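Local atomic coordinates of hypothetical protein SO2946 (Shewanella oneidensis, PDB entry 2A5Z), a protein that is of unknown function but binds magnesium and has a jelly-roll fold with a carbohydrate-binding module, so it may recognise sugars. Residues T42-S47 against A257-V262; I68-T73 against F103-L108; E115-V120 against M191-R196; T121-T126 against W184-F189. One frame throughout, in Å; residues are numbered along the deposited sequence.

Interaction 1. Residues T42-S47 against A257-V262; sequences TSIATS and ATRAKV
Ile44, Ala45 and Thr46 meet the start of the C-terminal tail, two irregular chains joined largely through backbone oxygens. Ile44 contributes little: its extended side chain brings CG1 to 4.3 Å from Arg259 NH2. Ala45 does more. Its carbonyl O accepts a hydrogen bond from Arg259 NH2 at 2.8 Å, lying in the guanidinium plane, while the N-H is bent to 143°. The arginine chain is folded at chi3 (-71°), which turns the head back so that NE also makes a weak bond to Ala257 O of its own segment. Alanine suits both positions 45 and 257, since the methyls touch at 3.7 Å (Ala45 CB to Ala257 CB) where the backbones run close. At Thr46 the backbone takes over: its O receives a weak bond from Ala257 N (3.0 Å) and a hydrogen bond from a water that also hydrogen-bonds Thr258 OG1. Arg259 also forms salt bridges with Asp54 and Asp247 of the second subunit, both magnesium ligands, which is consistent with Ala45 O helping to orient Arg259 as a second-shell residue. The contact lies where the loop between helix 31-38 and strand 48-53 passes the tail that leaves strand 245-254.

Interaction 2. Residues I68-T73 against F103-L108; sequences ISLLST and FLAGML
Leu70 and Ala105, like Leu71 and Leu104, are paired across two neighbouring antiparallel strands, 68-73 and 102-107, buried in the larger, curled sheet with the contact centred about 9 Å from the centre of the chain. The short strand axes run at 159° and approach to 4.6 Å. Two hydrogen-bonded pairs hold them. At Leu71 and Leu104 each N reaches the other's O, at 2.7 Å for Leu71 N to Leu104 O; Ser69 and Gly106 exchange the same two bonds, Ser69 N meeting Gly106 O at 2.8 Å. Between these pairs, Ala105 CA lies 3.3 Å from Ser69 O in a CA-H...O contact.

Leu70, Ala105, Ser72 and Phe103 share one face. Leu70 CD2 sits beside Ala105 CB (3.8 Å) and Phe103 CZ (3.9 Å). With CG anti to its own N (chi1 176°), the Phe103 ring swings over toward strand 68-73 and lies alongside Leu70, both pointing the same way; Ser72 OG meets this ring at its edge, 3.7 Å from Phe103 CD1. The small Ala105 lets Leu70 CD2 approach its CB and the Phe103 ring together. Ile68 CG2 closes on Gly106 N at 3.7 Å, and its CG1 meets CG of Met107, a selenomethionine.

On the other face Leu71 and Leu104 both pack on His227, and Ser69 OG is hydrogen-bonded to His227 NE2. Since Leu70 touches Tyr53 of strand 48-53 and Ile68 touches Phe251 of strand 245-254, both in the six-stranded sheet, the pair joins two facing antiparallel sheets, as in a jelly-roll sandwich.

Interaction 3. Residues E115-V120 against M191-R196; sequences ESELEV and MLTDDR
Backbone hydrogen bonding across the contact between Leu118 and Met191 comes down to a single bond. Met191 N gives its hydrogen to Leu118 O at 2.9 Å, almost straight at 171°, where strands 119-125 and 184-191 begin to part. A CA-H...O contact follows, Glu117 CA to Met191 O at 3.4 Å.

Apolar packing centres on Met191, a selenomethionine. Its extended chi1 and chi2 bring SE to 3.7 Å from Ser116 OG, and the bend at chi3 (-66°) then sends Met191 CE to 4.0 Å from Leu118 CB. A long, unbranched chain suits this place because it can pass SE by the serine hydroxyl, itself hydrogen-bonded to Pro113 O, and turn its end methyl onto Leu118. At the surface, Glu117 and Thr193 lie side by side, the methyl CG2 of Thr193 touching Glu117 CD at 3.6 Å.

The polar link made by a side chain across the contact runs through water. One water donates to Glu117 OE2 (2.6 Å) and to Met191 O, tying the carboxylate to the backbone just before the turn. Residues Leu192 to Asp195 form a type I turn; an Asx turn from Asp194 OD1 to Arg196 N and a salt bridge from Arg196 NE to Asp194 OD2 (2.8 Å) link Asp194 to the residue just after it.

The contact therefore pairs a greasy, buried side, made by Met191 and Leu118, with a hydrated one, where Glu117 is partly exposed and Thr193 exposed.

Interaction 4. Residues T121-T126 against W184-F189; sequences TVYFKT and WYICKF
Lys125 lies across Trp184, Tyr123 alongside Ile186 and Phe124 against Tyr185, in antiparallel strands whose short axes run at 155°. Lys125 is fully extended, so its methylene chain travels over the indole: CB stands 3.5 Å from the centroid of the six-membered ring, nearly on the ring normal, and CD comes 3.4 Å from Trp184 NE1. Both polar ends finish on one carboxylate, Lys125 NZ in a salt bridge with Glu84 and Trp184 NE1 in a hydrogen bond to it.

On the same face Ile186 splits its branches. CG2 sits over the centre of the Tyr123 ring, 4.1 Å from its centroid, and also meets Thr121 CG2 at 3.7 Å, whereas CD1 touches Tyr123 CE1 at 3.6 Å. Beta-branched Ile and Thr fit this extended backbone well. Tyr123 OH is hydrogen-bonded to Ala260 O of the third subunit.

The other face carries Phe124 and Tyr185 with Val122 and Cys187. Phe124 has CG between its own N and carbonyl carbon (chi1 67°), which folds the ring back across the neighbouring strand; Tyr185 CB then lies over one face, 3.5 Å from Phe124 CZ, while Cys187 CB meets the edge. The two rings themselves are oblique, and Thr126 CG2 touches Tyr185 CE2 (3.6 Å). Four backbone hydrogen bonds join Val122 with Cys187 and Phe124 with Tyr185.

Aromatic faces thus pack against aliphatic carbons, while the lysine ammonium and indole N-H are satisfied at Glu84, and the Trp184 side chain lies next to that of Asp247, a magnesium ligand.

Overall arrangement
Following the chain, residues 42-47 open the longest loop, which interaction 1 closes only at the C-terminal tail; the other three contacts are nested inside it. Interaction 2 closes first, bringing strand 102-107 back beside 68-73 in the larger curled sheet. Interactions 3 and 4 both open after it has closed. The adjoining segments 115-120 and 121-126 wait for strand 184-191, so that interaction 4 lies inside the loop of interaction 3. These two share strands 119-125 and 184-191, neighbours in the six-stranded sheet, and touch through Val120 O and Phe189 N. Interactions 1 and 2 both reach the second subunit, and residues of interaction 4 meet the third.

Interaction 1. Residues T42-S47 against A257-V262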
# COMPACT_ATOMS: atom_id res chain seq x y z
N THR C 42 -4.41 -3.33 -9.88
CA THR C 42 -3.77 -4.57 -10.31
C THR C 42 -2.73 -5.02 -9.28
O THR C 42 -1.93 -4.21 -8.81
CB THR C 42 -3.12 -4.41 -11.71
OG1 THR C 42 -4.12 -3.98 -12.64
CG2 THR C 42 -2.50 -5.73 -12.21
N SER C 43 -2.78 -6.30 -8.90
CA SER C 43 -1.71 -6.92 -8.13
C SER C 43 -0.97 -7.87 -9.08
O SER C 43 0.09 -7.52 -9.60
CB SER C 43 -2.25 -7.64 -6.88
OG SER C 43 -3.31 -8.52 -7.21
N ILE C 44 -1.55 -9.03 -9.35
CA ILE C 44 -0.97 -9.95 -10.33
C ILE C 44 -1.66 -9.74 -11.69
O ILE C 44 -2.87 -9.90 -11.82
CB ILE C 44 -1.01 -11.43 -9.83
CG1 ILE C 44 -0.51 -12.39 -10.92
CG2 ILE C 44 -2.41 -11.81 -9.38
CD1 ILE C 44 -0.56 -13.86 -10.52
N ALA C 45 -0.87 -9.35 -12.69
CA ALA C 45 -1.41 -8.98 -13.99
C ALA C 45 -1.63 -10.18 -14.92
O ALA C 45 -0.94 -11.21 -14.80
CB ALA C 45 -0.50 -7.95 -14.65
N THR C 46 -2.60 -10.05 -15.83
CA THR C 46 -2.78 -11.00 -16.93
C THR C 46 -2.75 -10.28 -18.29
O THR C 46 -1.88 -10.55 -19.11
CB THR C 46 -4.06 -11.86 -16.78
OG1 THR C 46 -3.92 -12.72 -15.64
CG2 THR C 46 -4.29 -12.74 -18.01
N SER C 47 -3.67 -9.35 -18.51
CA SER C 47 -3.68 -8.60 -19.78
C SER C 47 -4.07 -7.13 -19.64
O SER C 47 -3.91 -6.34 -20.57
CB SER C 47 -4.56 -9.31 -20.81
OG SER C 47 -5.90 -9.36 -20.35
N ALA C 257 1.02 -10.33 -19.80
CA ALA C 257 1.37 -10.90 -18.50
C ALA C 257 0.78 -12.29 -18.32
O ALA C 257 0.42 -12.68 -17.21
CB ALA C 257 0.93 -9.97 -17.37
N THR C 258 0.69 -13.04 -19.42
CA THR C 258 0.21 -14.42 -19.38
C THR C 258 1.33 -15.37 -18.99
O THR C 258 2.28 -15.59 -19.75
CB THR C 258 -0.44 -14.86 -20.70
OG1 THR C 258 -1.60 -14.05 -20.96
CG2 THR C 258 -0.85 -16.33 -20.64
N ARG C 259 1.21 -15.91 -17.79
CA ARG C 259 2.22 -16.80 -17.23
C ARG C 259 1.63 -18.16 -16.91
O ARG C 259 0.42 -18.27 -16.67
CB ARG C 259 2.86 -16.17 -16.00
CG ARG C 259 3.85 -15.09 -16.38
CD ARG C 259 4.04 -14.11 -15.31
NE ARG C 259 2.87 -13.25 -15.11
CZ ARG C 259 2.94 -12.06 -14.53
NH1 ARG C 259 4.12 -11.60 -14.13
NH2 ARG C 259 1.86 -11.32 -14.36
N ALA C 260 2.48 -19.18 -16.91
CA ALA C 260 2.07 -20.54 -16.61
C ALA C 260 1.57 -20.63 -15.18
O ALA C 260 2.19 -20.10 -14.26
CB ALA C 260 3.23 -21.50 -16.83
N LYS C 261 0.43 -21.28 -14.99
CA LYS C 261 -0.09 -21.55 -13.66
C LYS C 261 0.38 -22.92 -13.18
O LYS C 261 0.40 -23.88 -13.96
CB LYS C 261 -1.62 -21.46 -13.64
CG LYS C 261 -2.16 -20.15 -14.19
CD LYS C 261 -3.36 -19.67 -13.38
CE LYS C 261 -4.01 -18.45 -14.01
NZ LYS C 261 -4.90 -18.84 -15.16
N VAL C 262 0.79 -23.01 -11.92
CA VAL C 262 1.31 -24.26 -11.36
C VAL C 262 0.55 -24.71 -10.10
O VAL C 262 0.60 -25.87 -9.71
CB VAL C 262 2.86 -24.22 -11.10
CG1 VAL C 262 3.62 -23.93 -12.40
CG2 VAL C 262 3.22 -23.20 -10.01
OXT VAL C 262 -0.14 -23.91 -9.46
O HOH W 1 -1.26 -11.54 -22.00

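Interaction 2. Residues I68-T73 against F103-L108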
# COMPACT_ATOMS: atom_id res chain seq x y z
N ILE C 68 1.47 3.60 -7.51
CA ILE C 68 1.82 4.93 -8.04
C ILE C 68 2.85 5.59 -7.14
O ILE C 68 2.67 5.64 -5.92
CB ILE C 68 0.56 5.83 -8.18
CG1 ILE C 68 -0.42 5.23 -9.19
CG2 ILE C 68 0.93 7.28 -8.59
CD1 ILE C 68 -1.88 5.53 -8.87
N SER C 69 3.94 6.08 -7.75
CA SER C 69 4.99 6.82 -7.05
C SER C 69 4.49 8.20 -6.67
O SER C 69 3.84 8.85 -7.48
CB SER C 69 6.23 6.98 -7.95
OG SER C 69 6.65 5.73 -8.47
N LEU C 70 4.79 8.64 -5.45
CA LEU C 70 4.37 9.95 -4.98
C LEU C 70 5.61 10.67 -4.49
O LEU C 70 6.03 10.52 -3.35
CB LEU C 70 3.30 9.84 -3.89
CG LEU C 70 2.03 9.07 -4.28
CD1 LEU C 70 1.22 8.73 -3.05
CD2 LEU C 70 1.19 9.86 -5.31
N LEU C 71 6.20 11.44 -5.40
CA LEU C 71 7.59 11.85 -5.24
C LEU C 71 7.70 13.33 -4.97
O LEU C 71 7.26 14.15 -5.78
CB LEU C 71 8.39 11.46 -6.48
CG LEU C 71 8.38 9.96 -6.81
CD1 LEU C 71 9.10 9.66 -8.11
CD2 LEU C 71 9.00 9.19 -5.67
N SER C 72 8.27 13.65 -3.81
CA SER C 72 8.58 15.02 -3.42
C SER C 72 10.07 15.27 -3.59
O SER C 72 10.89 14.43 -3.22
CB SER C 72 8.16 15.25 -1.97
OG SER C 72 6.75 15.23 -1.85
N THR C 73 10.41 16.42 -4.17
CA THR C 73 11.79 16.89 -4.24
C THR C 73 11.89 18.37 -3.86
O THR C 73 10.89 19.10 -3.91
CB THR C 73 12.43 16.67 -5.66
OG1 THR C 73 11.60 17.24 -6.67
CG2 THR C 73 12.63 15.20 -5.94
N PHE C 103 6.32 18.10 -7.04
CA PHE C 103 5.63 16.89 -6.63
C PHE C 103 5.22 16.12 -7.87
O PHE C 103 4.70 16.69 -8.84
CB PHE C 103 4.42 17.18 -5.74
CG PHE C 103 3.63 15.95 -5.39
CD1 PHE C 103 4.09 15.08 -4.40
CD2 PHE C 103 2.45 15.64 -6.06
CE1 PHE C 103 3.36 13.92 -4.08
CE2 PHE C 103 1.72 14.49 -5.75
CZ PHE C 103 2.17 13.63 -4.76
N LEU C 104 5.47 14.82 -7.84
CA LEU C 104 5.20 13.96 -8.99
C LEU C 104 4.38 12.76 -8.56
O LEU C 104 4.78 12.02 -7.67
CB LEU C 104 6.53 13.52 -9.64
CG LEU C 104 6.51 12.89 -11.04
CD1 LEU C 104 7.88 13.00 -11.73
CD2 LEU C 104 6.05 11.45 -10.98
N ALA C 105 3.21 12.57 -9.18
CA ALA C 105 2.45 11.34 -9.04
C ALA C 105 2.52 10.59 -10.36
O ALA C 105 1.94 11.01 -11.36
CB ALA C 105 0.98 11.64 -8.63
N GLY C 106 3.28 9.50 -10.37
CA GLY C 106 3.53 8.81 -11.63
C GLY C 106 4.00 7.38 -11.52
O GLY C 106 4.11 6.82 -10.42
N MSE C 107 4.24 6.79 -12.70
CA MSE C 107 4.75 5.42 -12.83
C MSE C 107 5.93 5.38 -13.83
O MSE C 107 6.14 6.34 -14.58
CB MSE C 107 3.63 4.45 -13.26
CG MSE C 107 2.53 4.21 -12.18
SE MSE C 107 1.36 2.88 -12.52
CE MSE C 107 2.40 1.46 -12.17
N LEU C 108 6.68 4.29 -13.82
CA LEU C 108 7.80 4.09 -14.75
C LEU C 108 7.29 3.82 -16.17
O LEU C 108 6.27 3.15 -16.36
CB LEU C 108 8.69 2.92 -14.30
CG LEU C 108 9.45 3.09 -12.98
CD1 LEU C 108 9.85 1.73 -12.39
CD2 LEU C 108 10.66 4.02 -13.13

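Interaction 3. Residues E115-V120 against M191-R196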
# COMPACT_ATOMS: atom_id res chain seq x y z
N GLU C 115 2.81 -0.13 -27.34
CA GLU C 115 1.70 -1.05 -27.63
C GLU C 115 0.73 -1.24 -26.44
O GLU C 115 -0.36 -1.80 -26.62
CB GLU C 115 2.24 -2.40 -28.13
CG GLU C 115 2.99 -3.21 -27.09
CD GLU C 115 4.51 -2.95 -27.07
OE1 GLU C 115 5.20 -3.69 -26.33
OE2 GLU C 115 5.01 -2.03 -27.78
N SER C 116 1.10 -0.77 -25.26
CA SER C 116 0.23 -0.81 -24.08
C SER C 116 -0.91 0.22 -24.15
O SER C 116 -1.92 0.09 -23.45
CB SER C 116 1.03 -0.58 -22.80
OG SER C 116 1.48 0.77 -22.69
N GLU C 117 -0.72 1.25 -24.99
CA GLU C 117 -1.70 2.33 -25.18
C GLU C 117 -2.20 2.86 -23.84
O GLU C 117 -3.41 3.01 -23.61
CB GLU C 117 -2.88 1.88 -26.04
CG GLU C 117 -2.49 1.37 -27.41
CD GLU C 117 -3.69 1.04 -28.27
OE1 GLU C 117 -3.91 -0.15 -28.58
OE2 GLU C 117 -4.42 1.98 -28.64
N LEU C 118 -1.24 3.14 -22.96
CA LEU C 118 -1.51 3.69 -21.64
C LEU C 118 -2.40 4.93 -21.72
O LEU C 118 -2.22 5.80 -22.58
CB LEU C 118 -0.19 4.03 -20.93
CG LEU C 118 -0.23 4.77 -19.59
CD1 LEU C 118 -0.66 3.87 -18.45
CD2 LEU C 118 1.13 5.39 -19.26
N GLU C 119 -3.37 4.97 -20.82
CA GLU C 119 -4.24 6.12 -20.65
C GLU C 119 -4.07 6.64 -19.22
O GLU C 119 -4.19 5.88 -18.26
CB GLU C 119 -5.68 5.68 -20.88
CG GLU C 119 -6.63 6.78 -21.22
CD GLU C 119 -7.95 6.25 -21.71
OE1 GLU C 119 -7.96 5.49 -22.71
OE2 GLU C 119 -8.98 6.56 -21.08
N VAL C 120 -3.78 7.92 -19.09
CA VAL C 120 -3.64 8.54 -17.78
C VAL C 120 -4.66 9.67 -17.65
O VAL C 120 -4.73 10.55 -18.50
CB VAL C 120 -2.20 9.09 -17.54
CG1 VAL C 120 -2.09 9.76 -16.15
CG2 VAL C 120 -1.16 7.99 -17.71
N MSE C 191 -1.53 7.35 -24.87
CA MSE C 191 -0.37 6.81 -25.59
C MSE C 191 -0.86 6.13 -26.86
O MSE C 191 -1.75 5.28 -26.81
CB MSE C 191 0.36 5.82 -24.68
CG MSE C 191 1.62 5.14 -25.26
SE MSE C 191 2.47 4.06 -24.05
CE MSE C 191 3.05 5.25 -22.84
N LEU C 192 -0.29 6.51 -28.00
CA LEU C 192 -0.68 5.94 -29.28
C LEU C 192 0.30 4.82 -29.63
O LEU C 192 1.41 4.77 -29.09
CB LEU C 192 -0.75 7.03 -30.36
CG LEU C 192 -1.63 8.26 -30.04
CD1 LEU C 192 -1.56 9.31 -31.16
CD2 LEU C 192 -3.09 7.91 -29.78
N THR C 193 -0.11 3.93 -30.53
CA THR C 193 0.66 2.72 -30.85
C THR C 193 2.03 2.98 -31.52
O THR C 193 2.87 2.08 -31.58
CB THR C 193 -0.14 1.71 -31.73
OG1 THR C 193 -0.70 2.39 -32.87
CG2 THR C 193 -1.27 1.07 -30.94
N ASP C 194 2.23 4.20 -32.03
CA ASP C 194 3.51 4.63 -32.58
C ASP C 194 4.32 5.53 -31.62
O ASP C 194 5.33 6.12 -32.00
CB ASP C 194 3.31 5.34 -33.93
CG ASP C 194 2.37 6.55 -33.83
OD1 ASP C 194 1.85 6.84 -32.73
OD2 ASP C 194 2.13 7.20 -34.87
N ASP C 195 3.86 5.60 -30.37
CA ASP C 195 4.49 6.36 -29.27
C ASP C 195 4.27 7.87 -29.37
O ASP C 195 4.85 8.64 -28.61
CB ASP C 195 5.97 6.01 -29.06
CG ASP C 195 6.35 5.88 -27.57
OD1 ASP C 195 5.45 5.70 -26.72
OD2 ASP C 195 7.56 5.94 -27.25
N ARG C 196 3.41 8.29 -30.29
CA ARG C 196 2.87 9.63 -30.27
C ARG C 196 1.87 9.68 -29.14
O ARG C 196 1.60 8.66 -28.50
CB ARG C 196 2.20 9.98 -31.60
CG ARG C 196 3.15 10.04 -32.79
CD ARG C 196 2.46 10.60 -34.04
NE ARG C 196 1.31 9.80 -34.46
CZ ARG C 196 0.07 10.27 -34.62
NH1 ARG C 196 -0.22 11.55 -34.42
NH2 ARG C 196 -0.89 9.44 -35.01
O HOH W 2 -3.93 4.53 -28.40

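Interaction 4. Residues T121-T126 against W184-F189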
# COMPACT_ATOMS: atom_id res chain seq x y z
N THR C 121 -5.47 9.62 -16.59
CA THR C 121 -6.47 10.64 -16.33
C THR C 121 -6.17 11.34 -15.00
O THR C 121 -5.92 10.67 -14.00
CB THR C 121 -7.89 10.06 -16.33
OG1 THR C 121 -8.09 9.28 -17.53
CG2 THR C 121 -8.93 11.18 -16.29
N VAL C 122 -6.20 12.67 -15.01
CA VAL C 122 -5.86 13.49 -13.83
C VAL C 122 -6.95 14.53 -13.56
O VAL C 122 -7.32 15.30 -14.45
CB VAL C 122 -4.50 14.24 -14.00
CG1 VAL C 122 -4.19 15.07 -12.76
CG2 VAL C 122 -3.36 13.27 -14.26
N TYR C 123 -7.44 14.55 -12.33
CA TYR C 123 -8.38 15.56 -11.88
C TYR C 123 -7.60 16.54 -11.03
O TYR C 123 -7.03 16.16 -9.99
CB TYR C 123 -9.51 14.92 -11.06
CG TYR C 123 -10.38 13.96 -11.85
CD1 TYR C 123 -11.70 14.28 -12.17
CD2 TYR C 123 -9.87 12.73 -12.29
CE1 TYR C 123 -12.51 13.38 -12.90
CE2 TYR C 123 -10.66 11.84 -13.02
CZ TYR C 123 -11.97 12.18 -13.33
OH TYR C 123 -12.75 11.29 -14.06
N PHE C 124 -7.55 17.79 -11.47
CA PHE C 124 -6.67 18.79 -10.87
C PHE C 124 -7.29 20.17 -10.80
O PHE C 124 -8.17 20.51 -11.61
CB PHE C 124 -5.32 18.85 -11.62
CG PHE C 124 -5.41 19.38 -13.03
CD1 PHE C 124 -5.20 20.74 -13.29
CD2 PHE C 124 -5.67 18.53 -14.09
CE1 PHE C 124 -5.26 21.23 -14.58
CE2 PHE C 124 -5.76 19.02 -15.40
CZ PHE C 124 -5.54 20.38 -15.64
N LYS C 125 -6.83 20.96 -9.84
CA LYS C 125 -7.35 22.31 -9.62
C LYS C 125 -6.23 23.33 -9.79
O LYS C 125 -5.17 23.22 -9.17
CB LYS C 125 -7.97 22.45 -8.23
CG LYS C 125 -8.72 23.77 -8.01
CD LYS C 125 -9.36 23.86 -6.63
CE LYS C 125 -10.23 25.13 -6.53
NZ LYS C 125 -10.81 25.35 -5.19
N THR C 126 -6.49 24.33 -10.63
CA THR C 126 -5.56 25.44 -10.77
C THR C 126 -5.43 26.22 -9.44
O THR C 126 -6.37 26.26 -8.65
CB THR C 126 -5.95 26.37 -11.92
OG1 THR C 126 -7.33 26.74 -11.81
CG2 THR C 126 -5.72 25.67 -13.25
N TRP C 184 -11.51 23.53 -11.33
CA TRP C 184 -11.28 22.10 -11.51
C TRP C 184 -11.32 21.71 -12.97
O TRP C 184 -12.24 22.09 -13.70
CB TRP C 184 -12.32 21.30 -10.72
CG TRP C 184 -12.03 21.30 -9.27
CD1 TRP C 184 -12.62 22.08 -8.31
CD2 TRP C 184 -11.06 20.49 -8.60
NE1 TRP C 184 -12.08 21.79 -7.08
CE2 TRP C 184 -11.12 20.82 -7.22
CE3 TRP C 184 -10.16 19.51 -9.02
CZ2 TRP C 184 -10.30 20.21 -6.27
CZ3 TRP C 184 -9.33 18.90 -8.07
CH2 TRP C 184 -9.41 19.26 -6.71
N TYR C 185 -10.31 20.94 -13.39
CA TYR C 185 -10.14 20.50 -14.78
C TYR C 185 -9.88 19.00 -14.80
O TYR C 185 -9.47 18.43 -13.78
CB TYR C 185 -8.95 21.23 -15.44
CG TYR C 185 -9.16 22.70 -15.71
CD1 TYR C 185 -9.94 23.13 -16.79
CD2 TYR C 185 -8.59 23.67 -14.89
CE1 TYR C 185 -10.15 24.48 -17.04
CE2 TYR C 185 -8.78 25.04 -15.13
CZ TYR C 185 -9.56 25.43 -16.21
OH TYR C 185 -9.76 26.77 -16.46
N ILE C 186 -10.11 18.37 -15.94
CA ILE C 186 -9.73 16.97 -16.14
C ILE C 186 -8.83 16.90 -17.37
O ILE C 186 -9.06 17.60 -18.36
CB ILE C 186 -10.98 16.04 -16.32
CG1 ILE C 186 -12.03 16.33 -15.24
CG2 ILE C 186 -10.58 14.54 -16.33
CD1 ILE C 186 -13.41 15.74 -15.52
N CYS C 187 -7.76 16.11 -17.30
CA CYS C 187 -6.92 15.86 -18.46
C CYS C 187 -6.72 14.37 -18.67
O CYS C 187 -6.39 13.63 -17.73
CB CYS C 187 -5.56 16.57 -18.35
SG CYS C 187 -4.40 16.14 -19.69
N LYS C 188 -6.95 13.93 -19.90
CA LYS C 188 -6.60 12.59 -20.33
C LYS C 188 -5.41 12.62 -21.29
O LYS C 188 -5.40 13.37 -22.27
CB LYS C 188 -7.81 11.89 -20.95
CG LYS C 188 -7.55 10.45 -21.39
CD LYS C 188 -8.84 9.64 -21.43
CE LYS C 188 -9.86 10.21 -22.39
NZ LYS C 188 -10.88 9.18 -22.71
N PHE C 189 -4.40 11.82 -20.97
CA PHE C 189 -3.24 11.64 -21.81
C PHE C 189 -3.37 10.22 -22.41
O PHE C 189 -3.63 9.26 -21.70
CB PHE C 189 -1.95 11.82 -20.98
CG PHE C 189 -0.68 11.47 -21.71
CD1 PHE C 189 0.17 12.46 -22.17
CD2 PHE C 189 -0.32 10.13 -21.93
CE1 PHE C 189 1.36 12.15 -22.84
CE2 PHE C 189 0.85 9.80 -22.61
CZ PHE C 189 1.69 10.80 -23.06